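Local structure of MJ fibrillarin homologue (Methanocaldococcus jannaschii, 1FBN) at residues Y148-Q153 against M175-A180; I159-A164 against G203-V208. The protein probably catalyses guide-RNA-directed 2'-O-methylation of ribose in rRNA and tRNA, with S-adenosyl-L-methionine as methyl donor, within box C/D ribonucleoprotein particles. All coordinates share one frame; numbering follows the deposited sequence.

Contact 1 (Y148-Q153 against M175-A180)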
ATOM      1  N   TYR A 148      -1.885   5.617  -0.053  1.00 17.62           N
ATOM      2  CA  TYR A 148      -1.014   4.618   0.553  1.00 15.99           C
ATOM      3  C   TYR A 148       0.367   5.253   0.594  1.00 17.25           C
ATOM      4  O   TYR A 148       0.897   5.650  -0.443  1.00 16.40           O
ATOM      5  CB  TYR A 148      -0.967   3.331  -0.281  1.00 17.80           C
ATOM      6  CG  TYR A 148      -0.044   2.277   0.297  1.00 18.29           C
ATOM      7  CD1 TYR A 148      -0.512   1.347   1.231  1.00 20.08           C
ATOM      8  CD2 TYR A 148       1.308   2.229  -0.061  1.00 18.46           C
ATOM      9  CE1 TYR A 148       0.342   0.397   1.796  1.00 19.87           C
ATOM     10  CE2 TYR A 148       2.171   1.282   0.497  1.00 18.93           C
ATOM     11  CZ  TYR A 148       1.679   0.372   1.425  1.00 20.00           C
ATOM     12  OH  TYR A 148       2.518  -0.566   1.978  1.00 18.80           O
ATOM     13  N   GLU A 149       0.947   5.336   1.788  1.00 15.35           N
ATOM     14  CA  GLU A 149       2.260   5.939   1.946  1.00 14.62           C
ATOM     15  C   GLU A 149       3.301   5.030   2.596  1.00 16.14           C
ATOM     16  O   GLU A 149       3.050   4.407   3.627  1.00 18.44           O
ATOM     17  CB  GLU A 149       2.143   7.241   2.733  1.00 15.36           C
ATOM     18  CG  GLU A 149       3.467   7.955   2.915  1.00 16.87           C
ATOM     19  CD  GLU A 149       3.331   9.288   3.610  1.00 18.71           C
ATOM     20  OE1 GLU A 149       2.247   9.898   3.525  1.00 19.38           O
ATOM     21  OE2 GLU A 149       4.316   9.734   4.229  1.00 17.69           O
ATOM     22  N   ASP A 150       4.484   5.000   1.990  1.00 16.41           N
ATOM     23  CA  ASP A 150       5.611   4.203   2.461  1.00 18.22           C
ATOM     24  C   ASP A 150       6.897   5.014   2.239  1.00 19.11           C
ATOM     25  O   ASP A 150       7.682   4.732   1.329  1.00 20.64           O
ATOM     26  CB  ASP A 150       5.671   2.865   1.701  1.00 17.05           C
ATOM     27  CG  ASP A 150       6.810   1.953   2.169  1.00 21.34           C
ATOM     28  OD1 ASP A 150       7.359   2.151   3.270  1.00 22.33           O
ATOM     29  OD2 ASP A 150       7.154   1.009   1.425  1.00 24.42           O
ATOM     30  N   VAL A 151       7.071   6.062   3.040  1.00 19.61           N
ATOM     31  CA  VAL A 151       8.258   6.901   2.944  1.00 20.11           C
ATOM     32  C   VAL A 151       8.885   7.017   4.330  1.00 21.21           C
ATOM     33  O   VAL A 151       8.251   7.481   5.283  1.00 20.13           O
ATOM     34  CB  VAL A 151       7.964   8.306   2.290  1.00 23.92           C
ATOM     35  CG1 VAL A 151       6.616   8.313   1.599  1.00 22.98           C
ATOM     36  CG2 VAL A 151       8.087   9.452   3.281  1.00 24.88           C
ATOM     37  N   ALA A 152      10.106   6.501   4.450  1.00 20.73           N
ATOM     38  CA  ALA A 152      10.840   6.521   5.715  1.00 22.51           C
ATOM     39  C   ALA A 152      11.538   7.862   5.934  1.00 23.11           C
ATOM     40  O   ALA A 152      12.747   7.991   5.734  1.00 23.41           O
ATOM     41  CB  ALA A 152      11.845   5.375   5.759  1.00 20.09           C
ATOM     42  N   GLN A 153      10.759   8.852   6.359  1.00 21.80           N
ATOM     43  CA  GLN A 153      11.266  10.190   6.613  1.00 21.90           C
ATOM     44  C   GLN A 153      10.627  10.763   7.869  1.00 23.43           C
ATOM     45  O   GLN A 153       9.521  10.372   8.244  1.00 23.06           O
ATOM     46  CB  GLN A 153      10.957  11.102   5.427  1.00 21.60           C
ATOM     47  CG  GLN A 153      11.700  10.744   4.158  1.00 24.93           C
ATOM     48  CD  GLN A 153      11.333  11.636   2.991  1.00 26.61           C
ATOM     49  OE1 GLN A 153      10.674  12.663   3.157  1.00 30.43           O
ATOM     50  NE2 GLN A 153      11.755  11.243   1.797  1.00 26.57           N
HETATM   51  N   MSE A 175      -3.529   5.188   4.386  1.00 15.99           N
HETATM   52  CA  MSE A 175      -2.789   4.011   4.836  1.00 16.32           C
HETATM   53  C   MSE A 175      -1.322   4.431   4.873  1.00 15.95           C
HETATM   54  O   MSE A 175      -0.785   4.886   3.866  1.00 16.33           O
HETATM   55  CB  MSE A 175      -2.970   2.837   3.862  1.00 13.92           C
HETATM   56  CG  MSE A 175      -4.403   2.354   3.701  1.00 14.66           C
HETATM   57 SE   MSE A 175      -4.547   0.859   2.680  1.00 12.76          SE
HETATM   58  CE  MSE A 175      -4.256  -0.405   3.910  1.00 17.70           C
ATOM     59  N   ILE A 176      -0.682   4.309   6.030  1.00 16.14           N
ATOM     60  CA  ILE A 176       0.717   4.709   6.141  1.00 15.29           C
ATOM     61  C   ILE A 176       1.571   3.737   6.958  1.00 15.65           C
ATOM     62  O   ILE A 176       1.247   3.403   8.104  1.00 15.41           O
ATOM     63  CB  ILE A 176       0.839   6.164   6.710  1.00 16.78           C
ATOM     64  CG1 ILE A 176       2.296   6.638   6.693  1.00 16.03           C
ATOM     65  CG2 ILE A 176       0.262   6.245   8.123  1.00 17.46           C
ATOM     66  CD1 ILE A 176       2.480   8.070   7.144  1.00 17.70           C
ATOM     67  N   ALA A 177       2.636   3.243   6.330  1.00 14.33           N
ATOM     68  CA  ALA A 177       3.571   2.329   6.975  1.00 15.38           C
ATOM     69  C   ALA A 177       4.663   3.197   7.590  1.00 16.72           C
ATOM     70  O   ALA A 177       5.422   3.849   6.879  1.00 16.79           O
ATOM     71  CB  ALA A 177       4.167   1.368   5.953  1.00 15.85           C
ATOM     72  N   ILE A 178       4.727   3.213   8.917  1.00 17.76           N
ATOM     73  CA  ILE A 178       5.702   4.031   9.622  1.00 17.49           C
ATOM     74  C   ILE A 178       6.866   3.268  10.251  1.00 19.82           C
ATOM     75  O   ILE A 178       6.673   2.341  11.040  1.00 17.63           O
ATOM     76  CB  ILE A 178       5.015   4.880  10.717  1.00 17.08           C
ATOM     77  CG1 ILE A 178       3.926   5.759  10.093  1.00 17.47           C
ATOM     78  CG2 ILE A 178       6.042   5.743  11.445  1.00 16.09           C
ATOM     79  CD1 ILE A 178       3.244   6.702  11.071  1.00 15.72           C
ATOM     80  N   LYS A 179       8.078   3.663   9.863  1.00 20.67           N
ATOM     81  CA  LYS A 179       9.307   3.090  10.399  1.00 20.05           C
ATOM     82  C   LYS A 179       9.707   4.043  11.528  1.00 20.51           C
ATOM     83  O   LYS A 179      10.130   5.173  11.272  1.00 19.19           O
ATOM     84  CB  LYS A 179      10.396   3.070   9.325  1.00 19.01           C
ATOM     85  CG  LYS A 179      11.742   2.588   9.827  1.00 21.61           C
ATOM     86  CD  LYS A 179      12.794   2.638   8.736  1.00 24.67           C
ATOM     87  CE  LYS A 179      14.151   2.215   9.268  1.00 27.60           C
ATOM     88  NZ  LYS A 179      15.178   2.236   8.194  1.00 30.05           N
ATOM     89  N   ALA A 180       9.537   3.598  12.772  1.00 20.48           N
ATOM     90  CA  ALA A 180       9.849   4.421  13.942  1.00 20.25           C
ATOM     91  C   ALA A 180      11.233   5.070  13.918  1.00 19.86           C
ATOM     92  O   ALA A 180      11.363   6.266  14.176  1.00 19.53           O
ATOM     93  CB  ALA A 180       9.673   3.608  15.219  1.00 19.34           C
TER
HETATM   94  O   HOH W   1       7.392   3.971   5.247  1.00 64.27           O
HETATM   95  O   HOH W   2       5.358   6.228   5.430  1.00 16.49           O

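Contact 2 (I159-A164 against G203-V208)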
ATOM      1  N   ILE A 159       3.379  14.759   5.465  1.00 20.73           N
ATOM      2  CA  ILE A 159       3.258  14.540   4.025  1.00 20.10           C
ATOM      3  C   ILE A 159       1.903  13.897   3.719  1.00 19.34           C
ATOM      4  O   ILE A 159       1.244  14.282   2.755  1.00 20.36           O
ATOM      5  CB  ILE A 159       4.404  13.654   3.450  1.00 20.98           C
ATOM      6  CG1 ILE A 159       5.720  14.436   3.403  1.00 18.82           C
ATOM      7  CG2 ILE A 159       4.053  13.176   2.038  1.00 18.71           C
ATOM      8  CD1 ILE A 159       6.893  13.613   2.905  1.00 17.57           C
ATOM      9  N   LEU A 160       1.485  12.934   4.542  1.00 16.70           N
ATOM     10  CA  LEU A 160       0.199  12.268   4.339  1.00 17.18           C
ATOM     11  C   LEU A 160      -0.925  13.276   4.520  1.00 18.39           C
ATOM     12  O   LEU A 160      -1.883  13.287   3.749  1.00 18.79           O
ATOM     13  CB  LEU A 160       0.006  11.114   5.331  1.00 18.32           C
ATOM     14  CG  LEU A 160      -1.296  10.299   5.210  1.00 19.32           C
ATOM     15  CD1 LEU A 160      -1.301   9.496   3.916  1.00 17.92           C
ATOM     16  CD2 LEU A 160      -1.452   9.360   6.393  1.00 17.04           C
ATOM     17  N   ILE A 161      -0.784  14.131   5.534  1.00 20.13           N
ATOM     18  CA  ILE A 161      -1.780  15.155   5.849  1.00 20.32           C
ATOM     19  C   ILE A 161      -1.878  16.172   4.726  1.00 21.64           C
ATOM     20  O   ILE A 161      -2.974  16.544   4.314  1.00 23.46           O
ATOM     21  CB  ILE A 161      -1.449  15.882   7.181  1.00 21.13           C
ATOM     22  CG1 ILE A 161      -1.603  14.916   8.359  1.00 19.29           C
ATOM     23  CG2 ILE A 161      -2.356  17.097   7.372  1.00 20.16           C
ATOM     24  CD1 ILE A 161      -1.047  15.447   9.660  1.00 20.99           C
ATOM     25  N   LYS A 162      -0.725  16.589   4.212  1.00 21.92           N
ATOM     26  CA  LYS A 162      -0.667  17.564   3.126  1.00 24.20           C
ATOM     27  C   LYS A 162      -1.340  17.000   1.869  1.00 22.50           C
ATOM     28  O   LYS A 162      -2.136  17.679   1.218  1.00 24.55           O
ATOM     29  CB  LYS A 162       0.791  17.925   2.833  1.00 26.27           C
ATOM     30  CG  LYS A 162       0.974  19.247   2.121  1.00 34.60           C
ATOM     31  CD  LYS A 162       2.445  19.536   1.839  1.00 36.65           C
ATOM     32  CE  LYS A 162       3.280  19.539   3.104  1.00 35.21           C
ATOM     33  NZ  LYS A 162       4.699  19.834   2.795  1.00 36.22           N
ATOM     34  N   ASN A 163      -1.041  15.744   1.554  1.00 20.04           N
ATOM     35  CA  ASN A 163      -1.620  15.091   0.390  1.00 19.94           C
ATOM     36  C   ASN A 163      -3.102  14.775   0.571  1.00 19.22           C
ATOM     37  O   ASN A 163      -3.854  14.744  -0.400  1.00 19.59           O
ATOM     38  CB  ASN A 163      -0.828  13.832   0.040  1.00 21.43           C
ATOM     39  CG  ASN A 163       0.431  14.142  -0.750  1.00 20.78           C
ATOM     40  OD1 ASN A 163       0.427  14.084  -1.981  1.00 23.58           O
ATOM     41  ND2 ASN A 163       1.510  14.487  -0.050  1.00 18.50           N
ATOM     42  N   ALA A 164      -3.516  14.550   1.818  1.00 19.18           N
ATOM     43  CA  ALA A 164      -4.913  14.260   2.128  1.00 19.06           C
ATOM     44  C   ALA A 164      -5.760  15.514   1.897  1.00 21.69           C
ATOM     45  O   ALA A 164      -6.850  15.439   1.325  1.00 22.99           O
ATOM     46  CB  ALA A 164      -5.050  13.785   3.568  1.00 18.67           C
ATOM     47  N   GLY A 203      -4.151  16.035  12.609  1.00 26.23           N
ATOM     48  CA  GLY A 203      -4.169  16.431  11.212  1.00 25.87           C
ATOM     49  C   GLY A 203      -5.489  16.226  10.490  1.00 25.65           C
ATOM     50  O   GLY A 203      -5.686  16.771   9.403  1.00 27.65           O
ATOM     51  N   GLY A 204      -6.379  15.422  11.064  1.00 24.72           N
ATOM     52  CA  GLY A 204      -7.670  15.196  10.438  1.00 23.61           C
ATOM     53  C   GLY A 204      -8.064  13.746  10.227  1.00 23.00           C
ATOM     54  O   GLY A 204      -9.072  13.469   9.581  1.00 22.63           O
ATOM     55  N   PHE A 205      -7.274  12.820  10.762  1.00 21.81           N
ATOM     56  CA  PHE A 205      -7.556  11.394  10.628  1.00 21.39           C
ATOM     57  C   PHE A 205      -8.137  10.767  11.889  1.00 21.20           C
ATOM     58  O   PHE A 205      -7.816  11.177  13.001  1.00 22.96           O
ATOM     59  CB  PHE A 205      -6.277  10.622  10.280  1.00 19.92           C
ATOM     60  CG  PHE A 205      -5.866  10.732   8.845  1.00 18.69           C
ATOM     61  CD1 PHE A 205      -6.524   9.994   7.864  1.00 17.25           C
ATOM     62  CD2 PHE A 205      -4.798  11.544   8.476  1.00 17.26           C
ATOM     63  CE1 PHE A 205      -6.126  10.060   6.535  1.00 18.04           C
ATOM     64  CE2 PHE A 205      -4.387  11.620   7.146  1.00 16.72           C
ATOM     65  CZ  PHE A 205      -5.053  10.874   6.172  1.00 18.60           C
ATOM     66  N   LYS A 206      -9.003   9.779  11.699  1.00 22.18           N
ATOM     67  CA  LYS A 206      -9.578   9.020  12.805  1.00 24.00           C
ATOM     68  C   LYS A 206      -8.964   7.643  12.574  1.00 21.57           C
ATOM     69  O   LYS A 206      -9.247   6.997  11.566  1.00 19.16           O
ATOM     70  CB  LYS A 206     -11.107   8.954  12.715  1.00 25.95           C
ATOM     71  CG  LYS A 206     -11.754   8.148  13.843  1.00 31.91           C
ATOM     72  CD  LYS A 206     -13.281   8.202  13.780  1.00 38.47           C
ATOM     73  CE  LYS A 206     -13.934   7.207  14.736  1.00 40.35           C
ATOM     74  NZ  LYS A 206     -13.718   7.557  16.174  1.00 42.84           N
ATOM     75  N   ILE A 207      -8.068   7.235  13.468  1.00 21.07           N
ATOM     76  CA  ILE A 207      -7.383   5.949  13.330  1.00 22.89           C
ATOM     77  C   ILE A 207      -8.314   4.758  13.554  1.00 21.95           C
ATOM     78  O   ILE A 207      -8.857   4.580  14.648  1.00 23.76           O
ATOM     79  CB  ILE A 207      -6.159   5.864  14.273  1.00 22.99           C
ATOM     80  CG1 ILE A 207      -5.217   7.057  14.033  1.00 23.25           C
ATOM     81  CG2 ILE A 207      -5.432   4.534  14.078  1.00 21.65           C
ATOM     82  CD1 ILE A 207      -4.675   7.186  12.610  1.00 19.32           C
ATOM     83  N   VAL A 208      -8.488   3.949  12.506  1.00 19.00           N
ATOM     84  CA  VAL A 208      -9.369   2.782  12.555  1.00 19.58           C
ATOM     85  C   VAL A 208      -8.666   1.426  12.564  1.00 19.97           C
ATOM     86  O   VAL A 208      -9.308   0.400  12.777  1.00 19.16           O
ATOM     87  CB  VAL A 208     -10.441   2.808  11.420  1.00 21.43           C
ATOM     88  CG1 VAL A 208     -11.362   4.012  11.602  1.00 19.62           C
ATOM     89  CG2 VAL A 208      -9.783   2.834  10.045  1.00 16.44           C
TER

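Contact 1 (Y148-Q153 against M175-A180)
The C-terminal ends of two neighbouring parallel strands inside the Rossmann-like methyltransferase sheet meet here, Tyr148 pairing with Met175 (a selenomethionine) and Glu149 with Ile176. Two backbone hydrogen bonds fix the register: Glu149 N donates to Met175 O at 2.7 Å, and Ala177 N to Glu149 O at 3.0 Å, nearly straight with 168° at the hydrogen. On one face of the sheet, Tyr148 CD1 lies 3.9 Å from Met175 CB, while the same ring meets that of Tyr80. On the other, Glu149 and Ile176 run side by side; CG of Glu149 and CG1 of Ile176 both stand anti to their backbone N (chi1 -179° and -174°), which sends CD1 of Ile176 along to the carboxylate, 3.8 Å from Glu149 OE2.

Beyond Glu149 the strands part, the CA separation growing from 4.6 Å at Glu149–Ile176 to 6.0 Å at Ala152–Lys179, and water fills the place of direct bonds. One water bridges Asp150 OD1 and Ala177 O; a second accepts from Val151 N and also lies in bonding distance of Ala177 O. Asp150 OD2 turns to a salt bridge with Lys58. The chemistry thus passes from direct backbone pairing to pairing through water, consistent with the predicted S-adenosyl-L-methionine site at Asp150, Val151, Ala152 and Gln153.

Contact 2 (I159-A164 against G203-V208)
Apolar packing joins Leu160, Ile161 and Ala164 of helix 156-167 to Phe205 and the glycine turn before it. Phe205 inserts its far ring end: CE2 is 3.8 Å from Leu160 CD2, and CZ is 3.9 Å from Ala164 CB, both approaching obliquely. Ile161 CG1 stands instead at the ring edge, near its plane, at a looser 4.5 Å from CE2. With CG anti to its carbonyl carbon (chi1 -78°), Phe205 carries the ring toward the helix, and Trp227 meets it at about 60° between planes. An alanine in place of Leu160 would probably open a gap beside CE2 and CZ of Phe205, leaving the ring freer to shift.

A second apolar contact is made against backbone: Ile161 CD1 reaches Gly203 CA at 3.6 Å, in space that a side chain at this position would enter and clash. The turn is positioned by Gly204, which ends helix 189-203 in a Schellman motif, its positive phi leading the chain into strand 205-212.

Polar bonds stay within the helix and on its flank. Asn163 ND2 donates to Ile159 O at 2.8 Å, and Asn163 N reaches the same oxygen from the opposite face of the carbonyl plane. The asparagine also bonds to Ala131 O through ND2 and to Tyr137 OH through OD1, which fixes its amide.

A helix lying over the sheet and crossing the start of an outer strand, where the axes of segments 159-164 and 205-208 run at 117° and approach to 12.2 Å, is the layered alpha/beta packing of the Rossmann-like methyltransferase fold.

The two contacts have centres 12 Å apart and share one mixed sheet: contact 1 pairs strands within it, whereas contact 2 packs helix 156-167 against the start of one of its outermost strands, 205-212. Their segments alternate along the chain, the helix following strand 144-149 and leading on to strand 172-179 in a beta-alpha-beta crossover. Leu160 joins them directly, its CD2 lying 3.9 Å from Ile176 CB, and Ile159 CB comes within 4.0 Å of Glu149 OE2. Contact 1 holds Asp150 to Gln153 of the predicted S-adenosyl-L-methionine site; the side chain of Leu160 in contact 2 remains about 8 Å from that of Val151, so contact 2 packs outside the predicted binding residues.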